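Long-range contacts in protein LURP-one-related 15 (Arabidopsis thaliana, PDB 1ZXU), which is of unknown function but might be related to the phospholipid scramblase and tubby-like superfamily of membrane-tethered transcription factors: residues 27-33 with 194-199; 63-68 with 79-83; 34-40 with 188-194; 143-149 with 159-165. All coordinates share one frame; numbering follows the deposited sequence.

How the interactions relate
All four contacts belong to one antiparallel barrel of twelve strands wrapped around helix 197-211. Interaction 1 joins residues from both chain ends, and the other three lie between its segments in sequence. Interaction 3, about 10 Å away between centres and sharing Asn194, closes the barrel by pairing the first and last strands. Interactions 2 and 4 are hairpins within the wall, the first finished before the second begins, with centres about 25 Å apart on opposite sides of the chain's centre. Interaction 1 touches all three: Tyr197 reaches Phe65 and Ile38, and Phe199 meets Phe146. The wall thus packs on the central helix, consistent with a tubby-like barrel.

Interaction 1 of 4, residues 27-33 with 194-199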
# COMPACT_ATOMS: atom_id res chain seq x y z
N VAL A 27 -8.14 -6.23 4.51
CA VAL A 27 -8.62 -5.33 3.46
C VAL A 27 -8.53 -6.03 2.09
O VAL A 27 -9.52 -6.06 1.32
CB VAL A 27 -7.84 -4.00 3.44
CG1 VAL A 27 -8.29 -3.17 2.29
CG2 VAL A 27 -8.12 -3.19 4.73
N VAL A 28 -7.38 -6.62 1.84
CA VAL A 28 -7.12 -7.26 0.55
C VAL A 28 -7.46 -8.74 0.65
O VAL A 28 -8.25 -9.27 -0.18
CB VAL A 28 -5.62 -7.03 0.08
CG1 VAL A 28 -5.26 -7.95 -1.15
CG2 VAL A 28 -5.36 -5.54 -0.20
N ASP A 29 -6.89 -9.38 1.66
CA ASP A 29 -7.02 -10.84 1.88
C ASP A 29 -6.50 -11.18 3.28
O ASP A 29 -5.40 -10.77 3.66
CB ASP A 29 -6.20 -11.60 0.83
CG ASP A 29 -6.50 -13.16 0.81
OD1 ASP A 29 -6.53 -13.83 1.87
OD2 ASP A 29 -6.65 -13.71 -0.31
N PRO A 30 -7.26 -11.99 4.04
CA PRO A 30 -6.75 -12.38 5.36
C PRO A 30 -5.39 -13.09 5.36
O PRO A 30 -4.72 -13.09 6.38
CB PRO A 30 -7.86 -13.32 5.92
CG PRO A 30 -8.63 -13.76 4.73
CD PRO A 30 -8.59 -12.57 3.75
N LYS A 31 -4.95 -13.66 4.24
CA LYS A 31 -3.63 -14.28 4.19
C LYS A 31 -2.46 -13.28 4.34
O LYS A 31 -1.32 -13.68 4.59
CB LYS A 31 -3.46 -15.14 2.94
CG LYS A 31 -3.14 -14.37 1.68
CD LYS A 31 -2.82 -15.26 0.52
CE LYS A 31 -3.84 -15.06 -0.59
NZ LYS A 31 -3.68 -16.07 -1.70
N TYR A 32 -2.77 -11.99 4.22
CA TYR A 32 -1.75 -10.96 4.38
C TYR A 32 -1.77 -10.38 5.78
O TYR A 32 -1.26 -9.31 6.02
CB TYR A 32 -1.97 -9.87 3.32
CG TYR A 32 -1.74 -10.38 1.93
CD1 TYR A 32 -0.49 -10.80 1.52
CD2 TYR A 32 -2.79 -10.48 1.06
CE1 TYR A 32 -0.32 -11.31 0.24
CE2 TYR A 32 -2.63 -10.99 -0.21
CZ TYR A 32 -1.40 -11.38 -0.60
OH TYR A 32 -1.30 -11.87 -1.88
N CYS A 33 -2.32 -11.11 6.74
CA CYS A 33 -2.40 -10.61 8.13
C CYS A 33 -1.59 -11.54 9.02
O CYS A 33 -2.07 -12.61 9.37
CB CYS A 33 -3.86 -10.54 8.59
SG CYS A 33 -4.91 -9.41 7.66
N ASN A 194 -1.63 -8.49 12.64
CA ASN A 194 -2.98 -8.65 12.09
C ASN A 194 -3.49 -7.54 11.17
O ASN A 194 -4.66 -7.44 10.86
CB ASN A 194 -4.02 -8.91 13.23
CG ASN A 194 -3.68 -10.13 14.04
OD1 ASN A 194 -3.57 -10.07 15.26
ND2 ASN A 194 -3.47 -11.24 13.35
N VAL A 195 -2.57 -6.66 10.78
CA VAL A 195 -2.90 -5.66 9.78
C VAL A 195 -2.49 -6.24 8.41
O VAL A 195 -1.44 -6.86 8.27
CB VAL A 195 -2.05 -4.41 10.08
CG1 VAL A 195 -2.15 -3.35 8.94
CG2 VAL A 195 -2.51 -3.77 11.41
N ASP A 196 -3.30 -5.94 7.41
CA ASP A 196 -3.09 -6.50 6.06
C ASP A 196 -1.87 -5.85 5.42
O ASP A 196 -1.89 -4.65 5.13
CB ASP A 196 -4.37 -6.21 5.29
CG ASP A 196 -4.39 -6.85 3.91
OD1 ASP A 196 -3.35 -6.83 3.24
OD2 ASP A 196 -5.47 -7.33 3.51
N TYR A 197 -0.80 -6.62 5.25
CA TYR A 197 0.44 -5.96 4.76
C TYR A 197 0.39 -5.69 3.24
O TYR A 197 1.20 -4.89 2.71
CB TYR A 197 1.72 -6.69 5.24
CG TYR A 197 2.04 -8.04 4.59
CD1 TYR A 197 2.58 -8.11 3.28
CD2 TYR A 197 1.84 -9.23 5.33
CE1 TYR A 197 2.92 -9.34 2.71
CE2 TYR A 197 2.18 -10.46 4.75
CZ TYR A 197 2.70 -10.49 3.44
OH TYR A 197 3.04 -11.71 2.83
N ALA A 198 -0.53 -6.34 2.53
CA ALA A 198 -0.69 -6.00 1.09
C ALA A 198 -1.38 -4.65 1.01
O ALA A 198 -1.03 -3.78 0.21
CB ALA A 198 -1.48 -7.05 0.31
N PHE A 199 -2.34 -4.46 1.89
CA PHE A 199 -2.98 -3.13 1.95
C PHE A 199 -1.93 -2.04 2.27
O PHE A 199 -1.81 -1.04 1.56
CB PHE A 199 -4.05 -3.21 3.06
CG PHE A 199 -4.62 -1.86 3.42
CD1 PHE A 199 -5.17 -1.01 2.43
CD2 PHE A 199 -4.55 -1.40 4.75
CE1 PHE A 199 -5.70 0.24 2.75
CE2 PHE A 199 -5.11 -0.19 5.08
CZ PHE A 199 -5.66 0.68 4.09
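The Tyr32 ring is held on three sides. Ala198 CB lies over one face, toward the rim and 3.7 Å from Tyr32 CG, while Lys31 CG of its own segment sits over the centre of the other. The ring's edge points at the face of Tyr197 in a T-shaped stack, centroids 5.4 Å apart and planes at 83°. Further in, Val27 CG2 makes a CH-pi contact over one face of Phe199, 4.1 Å from the ring centroid.

Between these rings Asp196 works with both carboxylate oxygens. With CG anti to its backbone N (chi1 -174°), the carboxylate reaches into the bend of 27-29, where Asp196 OD2 accepts three consecutive amides: Val27 N at 3.1 Å from the anti side, Val28 N at 2.6 Å from above the plane, and Asp29 N at 3.1 Å on the syn lone pair. Asp196 OD1 turns the other way and caps the helix, taking Phe199 N at 2.9 Å and, weakly, Ala198 N. One N-cap residue therefore ties the helix start to the N-terminal loop, and the gathered N-H groups probably stabilise its negative charge. Tyr197 N adds a bond of 2.8 Å to Tyr32 O.

The contact lies at the start of helix 197-211, which runs through the barrel: Val28, Tyr32 and Ala198 rest on Val88 of strand 87-92, Phe199 meets Tyr117 edge-to-face, and Tyr197 packs on Ile38 and Met40 of strand 38-43.

Interaction 2 of 4, residues 63-68 with 79-83; sequences LLFKVK and VLLDG
Leu81 N gives its hydrogen to Lys66 O over 2.8 Å, nearly straight at 171° and in the carbonyl plane; the CA-H of Leu80 approaches the same oxygen. In return Lys66 N reaches Leu81 O at 3.0 Å, a more bent bond, and this carbonyl also receives the CA-H of Phe65 and lies at the edge of the Phe65 ring. Lys68 and Val79 form the next hydrogen-bonded pair, with Val67 and Leu80 as the non-hydrogen-bonded pair between them.

This is the beta hairpin of strands 63-68 and 77-81, part of the barrel wall. On the side away from 79-81, Leu64 and Phe65 both face Ile56 of strand 54-58, a classic beta bulge. Leu80 CD2 stands over one face of the Phe65 ring, 4.1 Å from Phe65 CG, and Leu80 CG lies beside Val67 CG2; Ala198, Ala201 and Val205 of helix 197-211 pack against these side chains.

On the face of Lys66, Lys68, Val79 and Leu81, Lys68 and Val79 lie side by side; a turn at the lysine's last bond (chi4 32°) brings Lys68 NZ within 3.2 Å of Val79 CG1, a van der Waals contact only, and Lys68 CE runs past Leu81 CD1. Where direct pairing stops, a water accepts from Gly83 N at 3.0 Å and donates to Leu64 O.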
# COMPACT_ATOMS: atom_id res chain seq x y z
N LEU A 63 11.60 -11.08 -0.89
CA LEU A 63 10.57 -10.37 -1.70
C LEU A 63 9.19 -10.59 -1.12
O LEU A 63 8.78 -11.74 -0.88
CB LEU A 63 10.63 -10.86 -3.14
CG LEU A 63 9.70 -10.14 -4.09
CD1 LEU A 63 10.37 -10.21 -5.44
CD2 LEU A 63 8.34 -10.83 -4.16
N LEU A 64 8.48 -9.49 -0.90
CA LEU A 64 7.06 -9.54 -0.56
C LEU A 64 6.25 -9.21 -1.81
O LEU A 64 5.28 -9.97 -2.13
CB LEU A 64 6.69 -8.57 0.57
CG LEU A 64 7.46 -8.83 1.86
CD1 LEU A 64 7.16 -7.68 2.88
CD2 LEU A 64 7.12 -10.16 2.48
N PHE A 65 6.55 -8.08 -2.50
CA PHE A 65 5.84 -7.73 -3.76
C PHE A 65 6.78 -7.14 -4.80
O PHE A 65 7.73 -6.44 -4.44
CB PHE A 65 4.78 -6.65 -3.48
CG PHE A 65 3.80 -7.07 -2.45
CD1 PHE A 65 2.89 -8.06 -2.71
CD2 PHE A 65 3.86 -6.53 -1.17
CE1 PHE A 65 1.98 -8.45 -1.71
CE2 PHE A 65 2.97 -6.93 -0.17
CZ PHE A 65 2.04 -7.88 -0.43
N LYS A 66 6.56 -7.46 -6.07
CA LYS A 66 7.15 -6.68 -7.13
C LYS A 66 6.14 -5.66 -7.55
O LYS A 66 4.92 -5.94 -7.64
CB LYS A 66 7.52 -7.55 -8.34
CG LYS A 66 8.73 -8.43 -8.02
CD LYS A 66 9.44 -8.95 -9.29
CE LYS A 66 10.28 -10.19 -8.93
NZ LYS A 66 11.71 -10.11 -9.38
N VAL A 67 6.64 -4.45 -7.71
CA VAL A 67 5.77 -3.37 -8.11
C VAL A 67 6.14 -2.94 -9.51
O VAL A 67 7.31 -2.61 -9.76
CB VAL A 67 5.95 -2.16 -7.17
CG1 VAL A 67 5.06 -1.00 -7.63
CG2 VAL A 67 5.55 -2.59 -5.79
N LYS A 68 5.15 -2.97 -10.40
CA LYS A 68 5.45 -2.52 -11.78
C LYS A 68 4.33 -1.85 -12.49
O LYS A 68 3.17 -2.04 -12.16
CB LYS A 68 5.95 -3.68 -12.63
CG LYS A 68 4.90 -4.66 -13.00
CD LYS A 68 5.45 -5.62 -14.09
CE LYS A 68 4.45 -6.67 -14.54
NZ LYS A 68 3.00 -6.29 -14.52
N VAL A 79 0.75 -2.52 -10.79
CA VAL A 79 0.32 -3.76 -10.15
C VAL A 79 1.34 -4.23 -9.10
O VAL A 79 2.54 -4.00 -9.25
CB VAL A 79 0.09 -4.90 -11.24
CG1 VAL A 79 1.38 -5.25 -11.92
CG2 VAL A 79 -0.54 -6.16 -10.61
N LEU A 80 0.85 -4.81 -8.01
CA LEU A 80 1.67 -5.49 -6.99
C LEU A 80 1.55 -6.96 -7.25
O LEU A 80 0.42 -7.49 -7.24
CB LEU A 80 1.14 -5.18 -5.57
CG LEU A 80 1.80 -3.94 -5.02
CD1 LEU A 80 1.23 -2.74 -5.80
CD2 LEU A 80 1.44 -3.88 -3.56
N LEU A 81 2.67 -7.61 -7.54
CA LEU A 81 2.70 -9.07 -7.81
C LEU A 81 3.29 -9.75 -6.63
O LEU A 81 4.20 -9.23 -5.99
CB LEU A 81 3.59 -9.39 -9.02
CG LEU A 81 3.29 -8.54 -10.26
CD1 LEU A 81 4.33 -8.86 -11.37
CD2 LEU A 81 1.97 -8.88 -10.79
N ASP A 82 2.81 -10.94 -6.32
CA ASP A 82 3.55 -11.72 -5.29
C ASP A 82 4.83 -12.43 -5.87
O ASP A 82 5.21 -12.20 -7.02
CB ASP A 82 2.62 -12.67 -4.55
CG ASP A 82 2.15 -13.84 -5.40
OD1 ASP A 82 2.78 -14.16 -6.43
OD2 ASP A 82 1.10 -14.41 -5.04
N GLY A 83 5.53 -13.20 -5.04
CA GLY A 83 6.76 -13.90 -5.48
C GLY A 83 6.59 -14.92 -6.62
O GLY A 83 7.55 -15.23 -7.33
O HOH W 1 5.27 -13.12 -2.08

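Interaction 3 of 4, residues 34-40 with 188-194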
# COMPACT_ATOMS: atom_id res chain seq x y z
N ALA A 34 -0.35 -11.16 9.32
CA ALA A 34 0.57 -11.96 10.16
C ALA A 34 0.43 -11.64 11.66
O ALA A 34 0.06 -10.54 12.02
CB ALA A 34 2.01 -11.73 9.72
N PRO A 35 0.71 -12.62 12.55
CA PRO A 35 0.59 -12.47 14.00
C PRO A 35 1.73 -11.73 14.68
O PRO A 35 1.68 -11.51 15.90
CB PRO A 35 0.58 -13.93 14.49
CG PRO A 35 1.33 -14.67 13.49
CD PRO A 35 1.12 -13.99 12.16
N TYR A 36 2.77 -11.36 13.92
CA TYR A 36 3.88 -10.59 14.46
C TYR A 36 4.02 -9.33 13.57
O TYR A 36 3.54 -9.34 12.43
CB TYR A 36 5.19 -11.40 14.43
CG TYR A 36 5.24 -12.28 13.22
CD1 TYR A 36 5.74 -11.79 12.00
CD2 TYR A 36 4.77 -13.60 13.27
CE1 TYR A 36 5.74 -12.59 10.86
CE2 TYR A 36 4.78 -14.40 12.14
CZ TYR A 36 5.26 -13.89 10.95
OH TYR A 36 5.27 -14.69 9.83
N PRO A 37 4.66 -8.29 14.11
CA PRO A 37 5.03 -7.15 13.23
C PRO A 37 5.99 -7.55 12.13
O PRO A 37 6.87 -8.40 12.31
CB PRO A 37 5.65 -6.14 14.19
CG PRO A 37 5.05 -6.53 15.57
CD PRO A 37 5.04 -8.04 15.51
N ILE A 38 5.83 -6.92 10.97
CA ILE A 38 6.67 -7.13 9.79
C ILE A 38 7.17 -5.75 9.37
O ILE A 38 6.37 -4.81 9.35
CB ILE A 38 5.80 -7.65 8.64
CG1 ILE A 38 5.43 -9.11 8.90
CG2 ILE A 38 6.51 -7.49 7.27
CD1 ILE A 38 4.48 -9.67 7.84
N ASP A 39 8.46 -5.62 9.06
CA ASP A 39 9.03 -4.35 8.56
C ASP A 39 9.22 -4.54 7.08
O ASP A 39 9.76 -5.56 6.67
CB ASP A 39 10.37 -4.04 9.17
CG ASP A 39 10.25 -3.37 10.54
OD1 ASP A 39 9.15 -3.35 11.11
OD2 ASP A 39 11.25 -2.85 11.04
N MSE A 40 8.71 -3.60 6.29
CA MSE A 40 8.88 -3.69 4.83
C MSE A 40 9.74 -2.57 4.34
O MSE A 40 9.82 -1.49 4.98
CB MSE A 40 7.53 -3.63 4.11
CG MSE A 40 6.51 -4.61 4.64
SE MSE A 40 4.87 -4.62 3.60
CE MSE A 40 4.71 -2.73 3.46
N SER A 188 12.04 2.03 6.70
CA SER A 188 11.21 0.82 6.67
C SER A 188 9.85 1.17 7.17
O SER A 188 9.65 2.25 7.72
CB SER A 188 11.79 -0.30 7.50
OG SER A 188 11.88 0.09 8.86
N VAL A 189 8.88 0.29 6.87
CA VAL A 189 7.54 0.53 7.38
C VAL A 189 7.18 -0.69 8.25
O VAL A 189 7.17 -1.80 7.77
CB VAL A 189 6.50 0.67 6.27
CG1 VAL A 189 5.08 0.82 6.85
CG2 VAL A 189 6.76 1.90 5.42
N THR A 190 6.90 -0.46 9.53
CA THR A 190 6.38 -1.54 10.42
C THR A 190 4.91 -1.70 10.21
O THR A 190 4.14 -0.73 10.33
CB THR A 190 6.65 -1.23 11.90
OG1 THR A 190 8.07 -1.05 12.08
CG2 THR A 190 6.11 -2.39 12.77
N VAL A 191 4.50 -2.93 9.86
CA VAL A 191 3.06 -3.25 9.82
C VAL A 191 2.75 -4.02 11.10
O VAL A 191 3.41 -5.05 11.43
CB VAL A 191 2.80 -4.19 8.64
CG1 VAL A 191 1.36 -4.67 8.61
CG2 VAL A 191 3.24 -3.47 7.33
N TYR A 192 1.77 -3.54 11.84
CA TYR A 192 1.55 -4.17 13.16
C TYR A 192 0.80 -5.48 13.03
O TYR A 192 0.23 -5.80 11.98
CB TYR A 192 0.86 -3.13 14.08
CG TYR A 192 1.90 -2.07 14.45
CD1 TYR A 192 2.92 -2.38 15.40
CD2 TYR A 192 1.92 -0.83 13.84
CE1 TYR A 192 3.88 -1.45 15.73
CE2 TYR A 192 2.91 0.14 14.20
CZ TYR A 192 3.87 -0.20 15.14
OH TYR A 192 4.83 0.72 15.46
N PRO A 193 0.76 -6.28 14.11
CA PRO A 193 0.14 -7.59 14.00
C PRO A 193 -1.29 -7.55 13.53
O PRO A 193 -2.10 -6.69 13.93
CB PRO A 193 0.25 -8.13 15.46
CG PRO A 193 1.45 -7.46 16.00
CD PRO A 193 1.28 -6.04 15.47
N ASN A 194 -1.63 -8.49 12.64
CA ASN A 194 -2.98 -8.65 12.09
C ASN A 194 -3.49 -7.54 11.17
O ASN A 194 -4.66 -7.44 10.86
CB ASN A 194 -4.02 -8.91 13.23
CG ASN A 194 -3.68 -10.13 14.04
OD1 ASN A 194 -3.57 -10.07 15.26
ND2 ASN A 194 -3.47 -11.24 13.35
O HOH W 2 2.29 -7.69 10.60
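Ile38 and Val191 begin the tight part of this contact, a run of antiparallel pairs that continues to Met40 and Val189. Val191 N meets Ile38 O at 2.7 Å, and Ile38 N returns the bond to Val191 O. Met40 and Val189 repeat the exchange, both bonds 2.8 Å long. Between them Asp39 and Thr190 form a non-hydrogen-bonded pair, their CA atoms only 4.3 Å apart and their side chains side by side. Thr190 OG1, anti to its own carbonyl carbon (chi1 -57°), is directed at Asp39 OD1 as donor; the position of that hydroxyl is less certain, which makes the 2.7 Å length doubtful. On the face of Ile38 and Met40, the selenomethionine bends at its last torsion and brings Met40 CE to 4.2 Å from Val191 CG2.

Toward the exposed end the pairing opens. A water sits between two carbonyls, Tyr36 O and Val191 O, within donating distance of both, although it has more acceptors around it than protons. Pro37 and Pro193, which have no N-H to give, meet by their rings instead, Pro37 CD 3.7 Å from Pro193 CG. Beyond the prolines, Asn194 N bonds to Ala34 O at 2.7 Å.

The pair joins the first and last strands and so shuts the barrel: strand 167-173 continues the sheet beyond 188-191, while from helix 197-211 Tyr197 packs on Val191, and Ile200 and Val204 on Val189.

Interaction 4 of 4, residues 143-149 with 159-165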
# COMPACT_ATOMS: atom_id res chain seq x y z
N ARG A 143 -16.76 9.60 6.12
CA ARG A 143 -15.83 9.19 7.12
C ARG A 143 -14.87 8.26 6.36
O ARG A 143 -15.32 7.34 5.70
CB ARG A 143 -16.54 8.41 8.23
CG ARG A 143 -15.58 7.75 9.22
CD ARG A 143 -15.76 6.21 9.32
NE ARG A 143 -16.24 5.76 10.62
CZ ARG A 143 -15.62 6.01 11.78
NH1 ARG A 143 -14.49 6.71 11.79
NH2 ARG A 143 -16.14 5.56 12.92
N CYS A 144 -13.56 8.50 6.43
CA CYS A 144 -12.66 7.49 5.83
C CYS A 144 -12.50 6.30 6.75
O CYS A 144 -12.73 6.37 7.97
CB CYS A 144 -11.31 8.08 5.48
SG CYS A 144 -10.64 8.92 6.83
N ASP A 145 -12.09 5.18 6.17
CA ASP A 145 -11.79 3.96 6.91
C ASP A 145 -10.36 3.88 7.45
O ASP A 145 -10.10 3.26 8.49
CB ASP A 145 -12.07 2.76 6.03
CG ASP A 145 -13.56 2.71 5.65
OD1 ASP A 145 -14.39 2.49 6.57
OD2 ASP A 145 -13.89 2.99 4.48
N PHE A 146 -9.44 4.50 6.73
CA PHE A 146 -8.04 4.66 7.22
C PHE A 146 -7.56 6.03 6.81
O PHE A 146 -8.02 6.61 5.77
CB PHE A 146 -7.10 3.60 6.60
CG PHE A 146 -7.51 2.17 6.90
CD1 PHE A 146 -6.97 1.52 8.01
CD2 PHE A 146 -8.46 1.51 6.11
CE1 PHE A 146 -7.34 0.17 8.31
CE2 PHE A 146 -8.83 0.18 6.39
CZ PHE A 146 -8.28 -0.47 7.49
N ARG A 147 -6.54 6.53 7.52
CA ARG A 147 -5.91 7.78 7.10
C ARG A 147 -4.39 7.64 7.20
O ARG A 147 -3.87 6.92 8.06
CB ARG A 147 -6.39 8.98 7.90
CG ARG A 147 -6.47 8.79 9.37
CD ARG A 147 -7.14 10.04 9.99
NE ARG A 147 -8.56 9.82 10.25
CZ ARG A 147 -9.02 9.16 11.31
NH1 ARG A 147 -8.17 8.66 12.20
NH2 ARG A 147 -10.33 9.01 11.47
N VAL A 148 -3.69 8.37 6.35
CA VAL A 148 -2.24 8.43 6.49
C VAL A 148 -1.84 9.88 6.83
O VAL A 148 -2.28 10.82 6.16
CB VAL A 148 -1.55 8.05 5.14
CG1 VAL A 148 -0.03 7.99 5.32
CG2 VAL A 148 -2.11 6.67 4.58
N LYS A 149 -1.05 10.02 7.89
CA LYS A 149 -0.54 11.34 8.31
C LYS A 149 0.98 11.29 8.31
O LYS A 149 1.58 10.26 8.04
CB LYS A 149 -1.03 11.61 9.72
CG LYS A 149 -2.53 11.57 9.85
CD LYS A 149 -2.98 12.06 11.28
CE LYS A 149 -4.47 12.37 11.29
NZ LYS A 149 -5.07 12.44 12.67
N VAL A 159 -0.02 5.27 9.40
CA VAL A 159 -1.34 4.91 8.92
C VAL A 159 -2.21 4.58 10.16
O VAL A 159 -1.80 3.76 11.00
CB VAL A 159 -1.30 3.63 8.03
CG1 VAL A 159 -2.64 3.39 7.36
CG2 VAL A 159 -0.24 3.78 6.89
N TYR A 160 -3.41 5.19 10.18
CA TYR A 160 -4.38 4.99 11.28
C TYR A 160 -5.64 4.35 10.78
O TYR A 160 -6.06 4.62 9.63
CB TYR A 160 -4.78 6.34 11.83
CG TYR A 160 -3.65 7.13 12.40
CD1 TYR A 160 -3.33 7.01 13.75
CD2 TYR A 160 -2.93 7.99 11.60
CE1 TYR A 160 -2.28 7.76 14.30
CE2 TYR A 160 -1.87 8.74 12.13
CZ TYR A 160 -1.56 8.60 13.47
OH TYR A 160 -0.53 9.36 13.98
N ALA A 161 -6.28 3.54 11.65
CA ALA A 161 -7.62 3.01 11.41
C ALA A 161 -8.58 4.16 11.74
O ALA A 161 -8.38 4.90 12.71
CB ALA A 161 -7.91 1.80 12.34
N GLY A 162 -9.57 4.36 10.88
CA GLY A 162 -10.43 5.55 10.98
C GLY A 162 -11.25 5.56 12.28
O GLY A 162 -11.31 6.58 12.97
N GLU A 163 -11.87 4.43 12.61
CA GLU A 163 -12.96 4.39 13.61
C GLU A 163 -12.48 4.22 15.05
O GLU A 163 -13.31 4.04 15.96
CB GLU A 163 -13.97 3.28 13.27
CG GLU A 163 -13.51 1.83 13.57
CD GLU A 163 -12.04 1.58 13.20
OE1 GLU A 163 -11.66 1.91 12.05
OE2 GLU A 163 -11.28 1.08 14.05
N SER A 164 -11.17 4.24 15.24
CA SER A 164 -10.56 4.01 16.55
C SER A 164 -9.31 4.86 16.66
O SER A 164 -8.78 5.10 17.76
CB SER A 164 -10.18 2.54 16.73
OG SER A 164 -9.25 2.13 15.73
N ASP A 165 -8.86 5.32 15.49
CA ASP A 165 -7.59 6.00 15.34
C ASP A 165 -6.40 5.18 15.87
O ASP A 165 -5.42 5.76 16.33
CB ASP A 165 -7.59 7.40 15.97
CG ASP A 165 -7.60 8.49 14.93
OD1 ASP A 165 -6.68 8.49 14.07
OD2 ASP A 165 -8.52 9.34 14.94
O HOH W 3 -11.19 0.90 9.60
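Arg143 lays one face of its guanidinium against Glu163, whose CB is 3.2 Å from Arg143 NH2; the charged ends do not meet, so the aliphatic part of the glutamate makes this contact. The carbonyl of Cys144 is buried here without a partner. Asp145 O is gripped twice, by Gly162 N at 2.7 Å from above the carbonyl plane, and by a water at 2.8 Å that also donates to Glu163 OE1. The Asp145 carboxylate turns away to Leu135 N and Asn138.

Phe146 opens the strand proper. Its ring has Tyr160 O at the edge and Ala161 CA nearby, and on the barrel interior it meets Phe199 of helix 197-211. From here the segments form the beta hairpin of strands 146-149 and 158-161, and on the other side of the strand Asp145 and Phe146 both face Val133 of strand 131-135, a classic beta bulge.

Arg147 pairs with Tyr160 through both backbone bonds, the shorter being Tyr160 N to Arg147 O at 2.8 Å. Its CG sits between backbone N and carbonyl carbon (chi1 44°), and a bend at chi3 (99°) turns the guanidinium over Gly162 CA. There Arg147 NH2 donates to an in-plane lone pair of Gly162 O at 3.0 Å. A salt bridge from Arg147 NH1 to Asp165 OD1 is modelled too short for its detail to be trusted.

Val148 CG2 packs inward on Val159 CG2, with Leu203 of the helix against both valines. Lys149 crosses Tyr160 at about a right angle, Lys149 CD 3.6 Å from Tyr160 CE2, and its NZ ends 5.2 Å from the ring centroid, at most a weak cation-pi attraction.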